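Local coordinates for uncharacterized protein (Desulfotomaculum acetoxidans, PDB 3U4Y) that is of unknown function but folds as a seven-bladed beta-propeller related to the lactonase family, at residues I126-V131 / R147-T152; G132-P137 / F179-T184; F171-T176 / V192-G197; I196-G201 / N220-T225; I200-T205 / T212-V217. All coordinates share one frame; numbering follows the deposited sequence.

Contact 1: residues I126-V131 / R147-T152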
# COMPACT_ATOMS: atom_id res chain seq x y z
N ILE A 126 1.24 10.10 -16.04
CA ILE A 126 2.41 9.87 -15.22
C ILE A 126 3.45 9.15 -16.08
O ILE A 126 3.11 8.57 -17.11
CB ILE A 126 2.01 9.08 -13.95
CG1 ILE A 126 1.51 7.68 -14.32
CG2 ILE A 126 0.88 9.79 -13.24
CD1 ILE A 126 1.29 6.79 -13.14
N PRO A 127 4.73 9.21 -15.68
CA PRO A 127 5.78 8.64 -16.52
C PRO A 127 5.69 7.13 -16.60
O PRO A 127 5.11 6.50 -15.73
CB PRO A 127 7.07 9.02 -15.78
CG PRO A 127 6.69 10.15 -14.91
CD PRO A 127 5.27 9.91 -14.51
N TYR A 128 6.31 6.59 -17.64
CA TYR A 128 6.39 5.16 -17.92
C TYR A 128 6.84 4.26 -16.76
O TYR A 128 6.35 3.15 -16.61
CB TYR A 128 7.30 4.92 -19.12
CG TYR A 128 8.76 5.10 -18.81
CD1 TYR A 128 9.58 4.00 -18.60
CD2 TYR A 128 9.31 6.35 -18.70
CE1 TYR A 128 10.91 4.15 -18.30
CE2 TYR A 128 10.65 6.53 -18.39
CZ TYR A 128 11.45 5.43 -18.20
OH TYR A 128 12.79 5.60 -17.89
N ASP A 129 7.77 4.75 -15.94
CA ASP A 129 8.40 3.91 -14.91
C ASP A 129 7.75 4.02 -13.56
O ASP A 129 8.32 3.57 -12.56
CB ASP A 129 9.89 4.24 -14.76
CG ASP A 129 10.16 5.72 -14.61
OD1 ASP A 129 9.28 6.54 -14.95
OD2 ASP A 129 11.26 6.07 -14.17
N ALA A 130 6.55 4.60 -13.54
CA ALA A 130 5.81 4.92 -12.32
C ALA A 130 5.22 3.70 -11.60
O ALA A 130 4.38 3.00 -12.16
CB ALA A 130 4.73 5.88 -12.66
N VAL A 131 5.65 3.44 -10.36
CA VAL A 131 5.00 2.45 -9.50
C VAL A 131 4.90 2.94 -8.05
O VAL A 131 5.75 3.70 -7.58
CB VAL A 131 5.67 1.06 -9.52
CG1 VAL A 131 5.88 0.63 -10.94
CG2 VAL A 131 6.99 1.09 -8.80
N ARG A 147 9.62 6.32 -9.30
CA ARG A 147 9.97 6.20 -10.72
C ARG A 147 11.15 5.24 -10.89
O ARG A 147 12.30 5.62 -10.73
CB ARG A 147 10.28 7.58 -11.30
CG ARG A 147 9.07 8.50 -11.34
CD ARG A 147 9.35 9.61 -12.29
NE ARG A 147 9.90 9.03 -13.50
CZ ARG A 147 10.41 9.71 -14.52
NH1 ARG A 147 10.46 11.04 -14.49
NH2 ARG A 147 10.87 9.05 -15.56
N SER A 148 10.84 3.99 -11.23
CA SER A 148 11.76 2.88 -11.00
C SER A 148 13.02 2.94 -11.85
O SER A 148 14.06 2.43 -11.45
CB SER A 148 11.05 1.54 -11.20
OG SER A 148 10.20 1.55 -12.34
N SER A 149 12.93 3.55 -13.02
CA SER A 149 14.08 3.61 -13.90
C SER A 149 14.90 4.88 -13.70
O SER A 149 16.10 4.88 -13.93
CB SER A 149 13.66 3.43 -15.36
OG SER A 149 13.26 2.10 -15.58
N ALA A 150 14.26 5.95 -13.26
CA ALA A 150 14.97 7.19 -12.93
C ALA A 150 15.49 7.21 -11.48
O ALA A 150 16.02 8.21 -11.04
CB ALA A 150 14.07 8.39 -13.18
N ASN A 151 15.33 6.11 -10.76
CA ASN A 151 15.76 6.01 -9.36
C ASN A 151 15.51 7.27 -8.54
O ASN A 151 16.36 7.71 -7.76
CB ASN A 151 17.21 5.62 -9.29
CG ASN A 151 17.51 4.44 -10.13
OD1 ASN A 151 17.41 3.29 -9.69
ND2 ASN A 151 17.86 4.69 -11.37
N THR A 152 14.31 7.81 -8.71
CA THR A 152 13.94 9.10 -8.19
C THR A 152 12.50 8.95 -7.72
O THR A 152 11.81 8.04 -8.17
CB THR A 152 13.97 10.09 -9.34
OG1 THR A 152 13.88 11.42 -8.85
CG2 THR A 152 12.79 9.84 -10.26
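Asp129 and Arg147 meet with their flat groups almost perpendicular, the carboxylate and guanidinium planes standing 87° apart. The salt bridge runs from Arg147 NE to Asp129 OD1 at 2.9 Å, on the syn side of that oxygen but tilted out of both planes; the bonds from Arg147 NH2 are weak. Pro127 CB lies over the centre of one guanidinium face, 3.6 Å from Arg147 CZ, while Ala150 CB sits towards the rim of the opposite face. The remaining nitrogen, Arg147 NH1, pairs with a second acid, Glu170. With Asp129 CG placed between its backbone N and carbonyl carbon (chi1 50°), the carboxylate also reaches the turn beyond Arg147. There Asp129 OD2 accepts from Ala150 N at 3.1 Å, nearly in line with the C-O bond, and from Ser149 N at 3.2 Å through its anti lone pair. Asp129 O is gripped twice as well, by Ser148 N at 2.9 Å and Ser148 OG at 2.8 Å. Tyr128 OH rests against Ser149 CB. The geometry joins a type I turn, Pro127 to Ala130, to a hairpin turn closed by a G1 bulge in which Asn151 and Thr152 both face Arg147, a pairing of surface loops at one end of a beta-propeller blade.

Contact 2: residues G132-P137 / F179-T184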
# COMPACT_ATOMS: atom_id res chain seq x y z
N GLY A 132 3.87 2.49 -7.35
CA GLY A 132 3.65 2.87 -5.98
C GLY A 132 3.01 4.24 -5.83
O GLY A 132 3.29 5.16 -6.61
N ILE A 133 2.13 4.37 -4.83
CA ILE A 133 1.56 5.66 -4.47
C ILE A 133 1.45 5.78 -2.96
O ILE A 133 1.33 4.78 -2.23
CB ILE A 133 0.19 5.94 -5.16
CG1 ILE A 133 -0.21 7.40 -5.00
CG2 ILE A 133 -0.90 5.09 -4.60
CD1 ILE A 133 -1.50 7.73 -5.70
N ALA A 134 1.54 7.02 -2.50
CA ALA A 134 1.40 7.32 -1.09
C ALA A 134 0.85 8.73 -0.94
O ALA A 134 1.33 9.68 -1.58
CB ALA A 134 2.73 7.18 -0.38
N ILE A 135 -0.17 8.87 -0.10
CA ILE A 135 -0.73 10.17 0.21
C ILE A 135 -0.41 10.57 1.65
O ILE A 135 -0.62 9.77 2.58
CB ILE A 135 -2.26 10.19 -0.03
CG1 ILE A 135 -2.55 9.70 -1.45
CG2 ILE A 135 -2.84 11.57 0.21
CD1 ILE A 135 -4.01 9.49 -1.76
N SER A 136 0.11 11.78 1.85
CA SER A 136 0.41 12.21 3.21
C SER A 136 -0.84 12.35 4.11
O SER A 136 -1.85 12.96 3.71
CB SER A 136 1.21 13.50 3.22
OG SER A 136 0.46 14.55 2.65
N PRO A 137 -0.75 11.79 5.32
CA PRO A 137 -1.82 11.89 6.31
C PRO A 137 -1.98 13.31 6.90
O PRO A 137 -2.98 13.56 7.52
CB PRO A 137 -1.39 10.88 7.38
CG PRO A 137 -0.33 9.98 6.71
CD PRO A 137 0.35 10.93 5.79
N PHE A 179 10.65 1.36 -5.42
CA PHE A 179 9.50 0.49 -5.70
C PHE A 179 8.23 0.78 -4.90
O PHE A 179 7.16 0.87 -5.49
CB PHE A 179 9.90 -0.98 -5.55
CG PHE A 179 8.80 -1.95 -5.89
CD1 PHE A 179 8.41 -2.14 -7.20
CD2 PHE A 179 8.19 -2.70 -4.91
CE1 PHE A 179 7.40 -3.05 -7.52
CE2 PHE A 179 7.18 -3.61 -5.22
CZ PHE A 179 6.79 -3.79 -6.53
N ASN A 180 8.32 0.93 -3.58
CA ASN A 180 7.16 1.29 -2.77
C ASN A 180 7.48 2.46 -1.83
O ASN A 180 8.62 2.63 -1.43
CB ASN A 180 6.67 0.07 -1.98
CG ASN A 180 5.21 0.20 -1.56
OD1 ASN A 180 4.50 1.15 -1.95
ND2 ASN A 180 4.75 -0.75 -0.78
N ILE A 181 6.48 3.26 -1.48
CA ILE A 181 6.67 4.39 -0.57
C ILE A 181 5.67 4.26 0.55
O ILE A 181 4.59 3.73 0.35
CB ILE A 181 6.35 5.75 -1.21
CG1 ILE A 181 6.92 5.88 -2.60
CG2 ILE A 181 6.90 6.86 -0.41
CD1 ILE A 181 6.29 7.03 -3.30
N THR A 182 6.03 4.79 1.71
CA THR A 182 5.17 4.75 2.90
C THR A 182 5.51 5.97 3.76
O THR A 182 6.69 6.25 3.98
CB THR A 182 5.40 3.48 3.73
OG1 THR A 182 4.86 2.34 3.04
CG2 THR A 182 4.71 3.59 5.03
N PHE A 183 4.50 6.70 4.21
CA PHE A 183 4.73 7.86 5.07
C PHE A 183 4.80 7.43 6.52
O PHE A 183 4.44 6.31 6.88
CB PHE A 183 3.59 8.86 4.95
CG PHE A 183 3.74 9.82 3.80
CD1 PHE A 183 4.49 10.97 3.93
CD2 PHE A 183 3.08 9.59 2.61
CE1 PHE A 183 4.61 11.87 2.88
CE2 PHE A 183 3.20 10.49 1.56
CZ PHE A 183 3.97 11.63 1.71
N THR A 184 5.27 8.33 7.37
CA THR A 184 5.10 8.15 8.79
C THR A 184 3.72 8.68 9.13
O THR A 184 3.22 9.58 8.46
CB THR A 184 6.16 8.93 9.58
OG1 THR A 184 6.24 10.28 9.07
CG2 THR A 184 7.50 8.25 9.44
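The Phe183 ring takes Ser136 over one face: Ser136 CB stands 3.9 Å from the ring centroid and 19° off the normal, a CH-pi contact. At the edge, near the ring plane, comes the backbone of Ala134, with Ala134 O 3.7 Å from Phe183 CE2. Pro137 CD approaches obliquely and lies 3.9 Å from Phe183 CB, near the root of the ring. Phe183 CG is anti to the carbonyl carbon (chi1 -85°), which directs the ring across to the 132-137 chain. Further along, an aliphatic pair takes over, Ala134 CB meeting Ile181 CB at 4.0 Å. At Gly132, where phi is positive, a CB would run into Phe179 O. No hydrogen bond crosses between the segments, although the axes of 132-135 and 179-183 run only 10° from parallel; their closest approach is 5.8 Å, and each strand bonds within its own sheet. Polar ends find partners elsewhere: Ser136 OG with Asn140, and Asn180 ND2 with Asn276. The two strands are the first strands of successive propeller blades, hydrogen-bonded to 142-147 and 189-194 respectively; Ile181 and Phe183 also touch the former, Phe183 the latter, and Ile133 and Ile135 pack against strand 97-100 of the preceding blade.

Contact 3: residues F171-T176 / V192-G197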
# COMPACT_ATOMS: atom_id res chain seq x y z
N PHE A 171 13.15 13.57 -6.70
CA PHE A 171 14.12 13.51 -5.60
C PHE A 171 14.79 12.15 -5.55
O PHE A 171 14.11 11.13 -5.71
CB PHE A 171 13.42 13.73 -4.25
CG PHE A 171 12.50 14.90 -4.24
CD1 PHE A 171 12.99 16.18 -4.14
CD2 PHE A 171 11.13 14.72 -4.32
CE1 PHE A 171 12.13 17.26 -4.13
CE2 PHE A 171 10.27 15.80 -4.31
CZ PHE A 171 10.76 17.06 -4.21
N ILE A 172 16.09 12.12 -5.29
CA ILE A 172 16.80 10.85 -5.25
C ILE A 172 16.11 9.93 -4.27
O ILE A 172 15.59 10.40 -3.26
CB ILE A 172 18.27 10.99 -4.81
CG1 ILE A 172 18.97 12.09 -5.59
CG2 ILE A 172 19.01 9.68 -5.04
CD1 ILE A 172 18.99 11.81 -7.06
N SER A 173 16.10 8.63 -4.55
CA SER A 173 15.43 7.66 -3.68
C SER A 173 16.38 7.01 -2.68
O SER A 173 15.96 6.20 -1.86
CB SER A 173 14.69 6.58 -4.50
OG SER A 173 15.56 5.65 -5.15
N GLY A 174 17.65 7.36 -2.77
CA GLY A 174 18.63 6.71 -1.92
C GLY A 174 19.37 5.64 -2.69
O GLY A 174 20.50 5.86 -3.13
N GLY A 175 18.74 4.49 -2.84
CA GLY A 175 19.28 3.43 -3.68
C GLY A 175 18.60 3.34 -5.03
O GLY A 175 17.95 4.27 -5.50
N THR A 176 18.73 2.19 -5.67
CA THR A 176 18.31 2.11 -7.06
C THR A 176 17.08 1.22 -7.24
O THR A 176 16.91 0.23 -6.53
CB THR A 176 19.51 1.73 -7.99
OG1 THR A 176 19.21 0.58 -8.77
CG2 THR A 176 20.77 1.45 -7.16
N VAL A 192 11.26 5.28 1.03
CA VAL A 192 11.27 4.60 -0.27
C VAL A 192 12.04 3.29 -0.26
O VAL A 192 13.21 3.27 0.07
CB VAL A 192 11.86 5.45 -1.37
CG1 VAL A 192 11.57 4.82 -2.70
CG2 VAL A 192 11.29 6.82 -1.32
N ALA A 193 11.36 2.20 -0.60
CA ALA A 193 12.01 0.92 -0.75
C ALA A 193 12.72 0.89 -2.10
O ALA A 193 12.10 1.05 -3.15
CB ALA A 193 11.00 -0.19 -0.68
N ASN A 194 14.03 0.69 -2.05
CA ASN A 194 14.85 0.61 -3.23
C ASN A 194 15.14 -0.84 -3.47
O ASN A 194 15.83 -1.50 -2.69
CB ASN A 194 16.13 1.39 -3.02
CG ASN A 194 15.87 2.87 -2.79
OD1 ASN A 194 15.26 3.56 -3.61
ND2 ASN A 194 16.37 3.38 -1.67
N LEU A 195 14.58 -1.36 -4.55
CA LEU A 195 14.46 -2.80 -4.73
C LEU A 195 15.78 -3.48 -5.10
O LEU A 195 16.10 -4.55 -4.58
CB LEU A 195 13.34 -3.11 -5.72
CG LEU A 195 12.85 -4.55 -5.90
CD1 LEU A 195 12.79 -5.32 -4.59
CD2 LEU A 195 11.49 -4.53 -6.54
N ILE A 196 16.57 -2.88 -5.98
CA ILE A 196 17.88 -3.47 -6.21
C ILE A 196 18.94 -2.84 -5.32
O ILE A 196 19.87 -3.52 -4.90
CB ILE A 196 18.31 -3.49 -7.69
CG1 ILE A 196 18.26 -2.10 -8.29
CG2 ILE A 196 17.44 -4.43 -8.50
CD1 ILE A 196 18.89 -2.04 -9.66
N GLY A 197 18.79 -1.56 -5.01
CA GLY A 197 19.67 -0.87 -4.07
C GLY A 197 19.68 -1.58 -2.73
O GLY A 197 20.65 -1.47 -1.98
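Thr176, Asn194 and Ser173 bury the most surface here, and they meet the opposite segment mainly through hydrogen bonds. The Asn194 amide grips Ser173 at two points. Its ND2 donates to Ser173 O at 2.9 Å, with the acceptor lying in the amide plane although the donor stands well above the carbonyl plane of Ser173. Its OD1 accepts from Ser173 OG at 2.6 Å, tilted from the plane of the amide carbonyl. Ser173 OG lies between its own backbone N and carbonyl carbon (chi1 72°), the rotation that brings the hydroxyl to the amide. Asn194 ND2 has a further partner in Ser199 OG, across the turn that follows its own strand. In the propeller, 171-176 leads from the outermost strand of one blade, 164-172, to the first strand of the next, 178-183, and here it meets the turn after that blade's second strand, 189-194. Thr176 acts chiefly through its backbone: Thr176 O accepts from Gly197 N at 3.0 Å, a nearly straight bond of 166°, and from Ile196 N at 3.2 Å, more bent. Beside this pair the chains come together at two glycines, with Gly175 CA 4.3 Å from Gly197 CA; a CB on Gly197 would collide with Thr176 N.

Contact 4: residues I196-G201 / N220-T225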
# COMPACT_ATOMS: atom_id res chain seq x y z
N ILE A 196 16.57 -2.88 -5.98
CA ILE A 196 17.88 -3.47 -6.21
C ILE A 196 18.94 -2.84 -5.32
O ILE A 196 19.87 -3.52 -4.90
CB ILE A 196 18.31 -3.49 -7.69
CG1 ILE A 196 18.26 -2.10 -8.29
CG2 ILE A 196 17.44 -4.43 -8.50
CD1 ILE A 196 18.89 -2.04 -9.66
N GLY A 197 18.79 -1.56 -5.01
CA GLY A 197 19.67 -0.87 -4.07
C GLY A 197 19.68 -1.58 -2.73
O GLY A 197 20.65 -1.47 -1.98
N ASN A 198 18.62 -2.33 -2.43
CA ASN A 198 18.51 -3.03 -1.16
C ASN A 198 18.69 -2.09 0.01
O ASN A 198 19.55 -2.28 0.86
CB ASN A 198 19.56 -4.11 -1.07
CG ASN A 198 19.15 -5.35 -1.76
OD1 ASN A 198 17.99 -5.53 -2.11
ND2 ASN A 198 20.10 -6.25 -1.94
N SER A 199 17.85 -1.06 0.04
CA SER A 199 17.98 0.03 0.98
C SER A 199 16.64 0.74 1.09
O SER A 199 15.86 0.81 0.14
CB SER A 199 19.00 1.03 0.46
OG SER A 199 18.44 1.83 -0.57
N ILE A 200 16.38 1.28 2.27
CA ILE A 200 15.27 2.19 2.42
C ILE A 200 15.81 3.60 2.32
O ILE A 200 16.84 3.92 2.90
CB ILE A 200 14.54 1.98 3.78
CG1 ILE A 200 13.60 0.78 3.71
CG2 ILE A 200 13.68 3.18 4.12
CD1 ILE A 200 14.28 -0.52 3.53
N GLY A 201 15.13 4.45 1.56
CA GLY A 201 15.44 5.86 1.55
C GLY A 201 14.54 6.55 2.55
O GLY A 201 13.45 6.07 2.85
N ASN A 220 18.00 -6.65 3.75
CA ASN A 220 18.21 -7.93 3.10
C ASN A 220 17.73 -7.87 1.66
O ASN A 220 17.12 -6.90 1.22
CB ASN A 220 17.45 -9.03 3.83
CG ASN A 220 18.05 -9.34 5.18
OD1 ASN A 220 17.46 -9.03 6.21
ND2 ASN A 220 19.22 -9.97 5.18
N ASN A 221 17.97 -8.95 0.93
CA ASN A 221 17.65 -8.94 -0.48
C ASN A 221 16.19 -8.61 -0.81
O ASN A 221 15.27 -9.33 -0.41
CB ASN A 221 18.04 -10.26 -1.13
CG ASN A 221 18.12 -10.15 -2.62
OD1 ASN A 221 18.34 -9.06 -3.18
ND2 ASN A 221 17.94 -11.28 -3.30
N LEU A 222 16.02 -7.50 -1.52
CA LEU A 222 14.82 -7.25 -2.30
C LEU A 222 13.64 -6.78 -1.46
O LEU A 222 12.68 -7.53 -1.26
CB LEU A 222 14.48 -8.51 -3.09
CG LEU A 222 14.43 -8.38 -4.61
CD1 LEU A 222 15.64 -7.63 -5.15
CD2 LEU A 222 14.33 -9.73 -5.25
N PRO A 223 13.70 -5.53 -0.98
CA PRO A 223 12.67 -4.96 -0.10
C PRO A 223 11.39 -4.56 -0.83
O PRO A 223 11.42 -3.78 -1.79
CB PRO A 223 13.36 -3.73 0.47
CG PRO A 223 14.39 -3.35 -0.57
CD PRO A 223 14.87 -4.64 -1.12
N GLY A 224 10.25 -5.06 -0.37
CA GLY A 224 8.99 -4.80 -1.03
C GLY A 224 8.13 -3.72 -0.40
O GLY A 224 7.88 -2.68 -1.01
N THR A 225 7.65 -3.97 0.81
CA THR A 225 6.64 -3.10 1.39
C THR A 225 7.02 -2.67 2.81
O THR A 225 7.59 -3.44 3.58
CB THR A 225 5.20 -3.73 1.31
OG1 THR A 225 4.74 -4.13 2.61
CG2 THR A 225 5.18 -4.94 0.33
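The backbones come nearest at Asn198 and Leu222, whose CA atoms are 5.7 Å apart, with Asn198 in a left-handed conformation (phi 54°). Asn198 and Ser199 both face Asn194, which makes this a G1 beta bulge closing the turn between the second and third strands of a propeller blade, 189-194 and 199-204. The other segment is the link from that blade to the next, between strands 212-218 and 226-228. One hydrogen bond ties the two: Leu222 N donates to Asn198 OD1 at 2.8 Å and 161°, a fairly straight bond that nevertheless arrives from above the plane of the amide carbonyl. Asn198 CG is anti to its carbonyl carbon, beside the backbone N, and this rotation swings the amide across towards the link. The Asn221 amide stands at 84° to that of Asn198; Asn221 OD1 and Asn198 ND2 are 3.5 Å apart, a polar neighbourhood without a hydrogen bond. Replacing Asn198 with an alanine would probably leave Leu222 N without its acceptor and free the link to shift against the turn. Beyond the amide, Leu222 packs on Leu195 and Pro223 on Val237 of the following blade. A bound Tris molecule, probably from the crystallisation liquor, lies near Asn220. The proline ring crosses the Asn198 side chain at about a right angle, with Pro223 CG 4.2 Å from Ser199 N and Pro223 CD 3.4 Å from Asn198 OD1.

Contact 5: residues I200-T205 / T212-V217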
# COMPACT_ATOMS: atom_id res chain seq x y z
N ILE A 200 16.38 1.28 2.27
CA ILE A 200 15.27 2.19 2.42
C ILE A 200 15.81 3.60 2.32
O ILE A 200 16.84 3.92 2.90
CB ILE A 200 14.54 1.98 3.78
CG1 ILE A 200 13.60 0.78 3.71
CG2 ILE A 200 13.68 3.18 4.12
CD1 ILE A 200 14.28 -0.52 3.53
N GLY A 201 15.13 4.45 1.56
CA GLY A 201 15.44 5.86 1.55
C GLY A 201 14.54 6.55 2.55
O GLY A 201 13.45 6.07 2.85
N ILE A 202 15.00 7.68 3.07
CA ILE A 202 14.25 8.44 4.05
C ILE A 202 14.19 9.89 3.63
O ILE A 202 15.22 10.53 3.44
CB ILE A 202 14.96 8.39 5.39
CG1 ILE A 202 15.12 6.95 5.84
CG2 ILE A 202 14.20 9.19 6.39
CD1 ILE A 202 15.88 6.81 7.13
N LEU A 203 12.98 10.41 3.46
CA LEU A 203 12.82 11.76 2.93
C LEU A 203 12.17 12.67 3.94
O LEU A 203 11.28 12.25 4.67
CB LEU A 203 11.96 11.74 1.68
CG LEU A 203 12.61 11.50 0.33
CD1 LEU A 203 13.63 10.42 0.46
CD2 LEU A 203 11.50 11.07 -0.57
N GLU A 204 12.63 13.93 3.95
CA GLU A 204 12.08 14.98 4.79
C GLU A 204 10.91 15.60 4.05
O GLU A 204 11.08 16.22 3.00
CB GLU A 204 13.14 16.04 5.09
CG GLU A 204 13.93 15.84 6.39
CD GLU A 204 13.40 16.69 7.57
OE1 GLU A 204 12.35 17.36 7.40
OE2 GLU A 204 14.04 16.67 8.65
N THR A 205 9.72 15.42 4.61
CA THR A 205 8.49 15.78 3.93
C THR A 205 7.66 16.73 4.75
O THR A 205 6.59 17.16 4.32
CB THR A 205 7.66 14.53 3.62
OG1 THR A 205 7.66 13.66 4.76
CG2 THR A 205 8.26 13.78 2.46
N THR A 212 13.72 16.74 0.82
CA THR A 212 15.13 16.34 0.72
C THR A 212 15.31 14.90 1.18
O THR A 212 14.61 14.44 2.08
CB THR A 212 16.07 17.30 1.53
OG1 THR A 212 15.99 17.04 2.94
CG2 THR A 212 15.72 18.76 1.28
N LEU A 213 16.24 14.18 0.55
CA LEU A 213 16.64 12.87 1.04
C LEU A 213 17.70 13.02 2.13
O LEU A 213 18.67 13.76 1.96
CB LEU A 213 17.19 12.05 -0.12
CG LEU A 213 17.97 10.77 0.15
CD1 LEU A 213 17.04 9.57 0.23
CD2 LEU A 213 19.00 10.58 -0.95
N LEU A 214 17.54 12.33 3.26
CA LEU A 214 18.52 12.48 4.34
C LEU A 214 19.57 11.41 4.24
O LEU A 214 20.77 11.68 4.27
CB LEU A 214 17.88 12.38 5.72
CG LEU A 214 16.80 13.40 6.03
CD1 LEU A 214 16.22 13.05 7.39
CD2 LEU A 214 17.34 14.83 5.97
N ASN A 215 19.10 10.18 4.16
CA ASN A 215 20.02 9.07 4.01
C ASN A 215 19.27 7.82 3.60
O ASN A 215 18.20 7.90 3.02
CB ASN A 215 20.91 8.85 5.24
CG ASN A 215 20.19 9.17 6.56
OD1 ASN A 215 19.31 8.42 7.00
ND2 ASN A 215 20.58 10.28 7.20
N ALA A 216 19.86 6.69 3.90
CA ALA A 216 19.41 5.44 3.34
C ALA A 216 20.12 4.36 4.12
O ALA A 216 21.34 4.38 4.26
CB ALA A 216 19.78 5.36 1.89
N VAL A 217 19.34 3.44 4.64
CA VAL A 217 19.92 2.31 5.32
C VAL A 217 19.58 1.05 4.51
O VAL A 217 18.56 1.00 3.85
CB VAL A 217 19.39 2.21 6.75
CG1 VAL A 217 17.90 2.01 6.71
CG2 VAL A 217 20.06 1.06 7.50
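Leu203 and Leu213 touch methyl to methyl, with Leu203 CD1 3.5 Å from Leu213 CD1, on the face of the hairpin they share with Gly201 and Ala216. Glu204 and Ile202, on the other face, are met by Leu214: in the model Glu204 CG lies 3.6 Å from Leu214 CD2, and Leu214 CD1 is 4.5 Å from Ile202 CG2. The Leu214 side chain thus lies against the aliphatic part of Glu204, a poorly ordered residue. Cutting Leu214 back to an alanine is likely to strip Glu204 CG of both the methyl groups that touch it, and to remove the more distant contact with Ile202. Ile202 and Asn215 lie side by side, pointing the same way. These positions are set by the backbone ladder. Ile200 and Val217 form a hydrogen-bonded pair, with Ile200 N to Val217 O at 2.7 Å; Glu204 N meets Thr212 O at 2.8 Å, while the return bond of that pair is weak. Between them Leu214 N gives Ile202 O an almost straight bond of 2.9 Å and 176°. The register shifts by one residue along the ladder: Gly201 pairs with Ala216, but Leu203 pairs with Leu213, so 212-217 carries an extra residue and forms a beta bulge at Leu214 and Asn215 opposite Ile202. The strand axes make an angle of 141° rather than lying fully antiparallel. Further out, Ile200 and Ile202 pack on Phe191 of the adjoining strand, and these two with Val217 also reach Leu255 of the next blade. The arrangement is that of the twisted antiparallel hairpin formed by the third and outermost strands of a four-stranded beta-propeller blade.

How the contacts relate
Contact 2 is the buried one, about 7 Å from the chain centre to the contact centre, and is apolar packing between first strands of adjacent blades. The centres of the other four lie 16 to 19 Å from the chain centre, contact 1 at the surface and contacts 3, 4 and 5 partly buried. Contact 1 relies on charge and turn amides, whereas contacts 3 and 4 use asparagine amides to tie inter-blade links to a hairpin turn; they share Ile196 and Gly197. Contact 5 alone is a true strand ladder, continuing strand 199-204 from contact 4. Contacts 1 and 2 both use strand 130-135, and backbone bonds between Phe179, Asn180 and Ala193 connect contact 2 to contact 3.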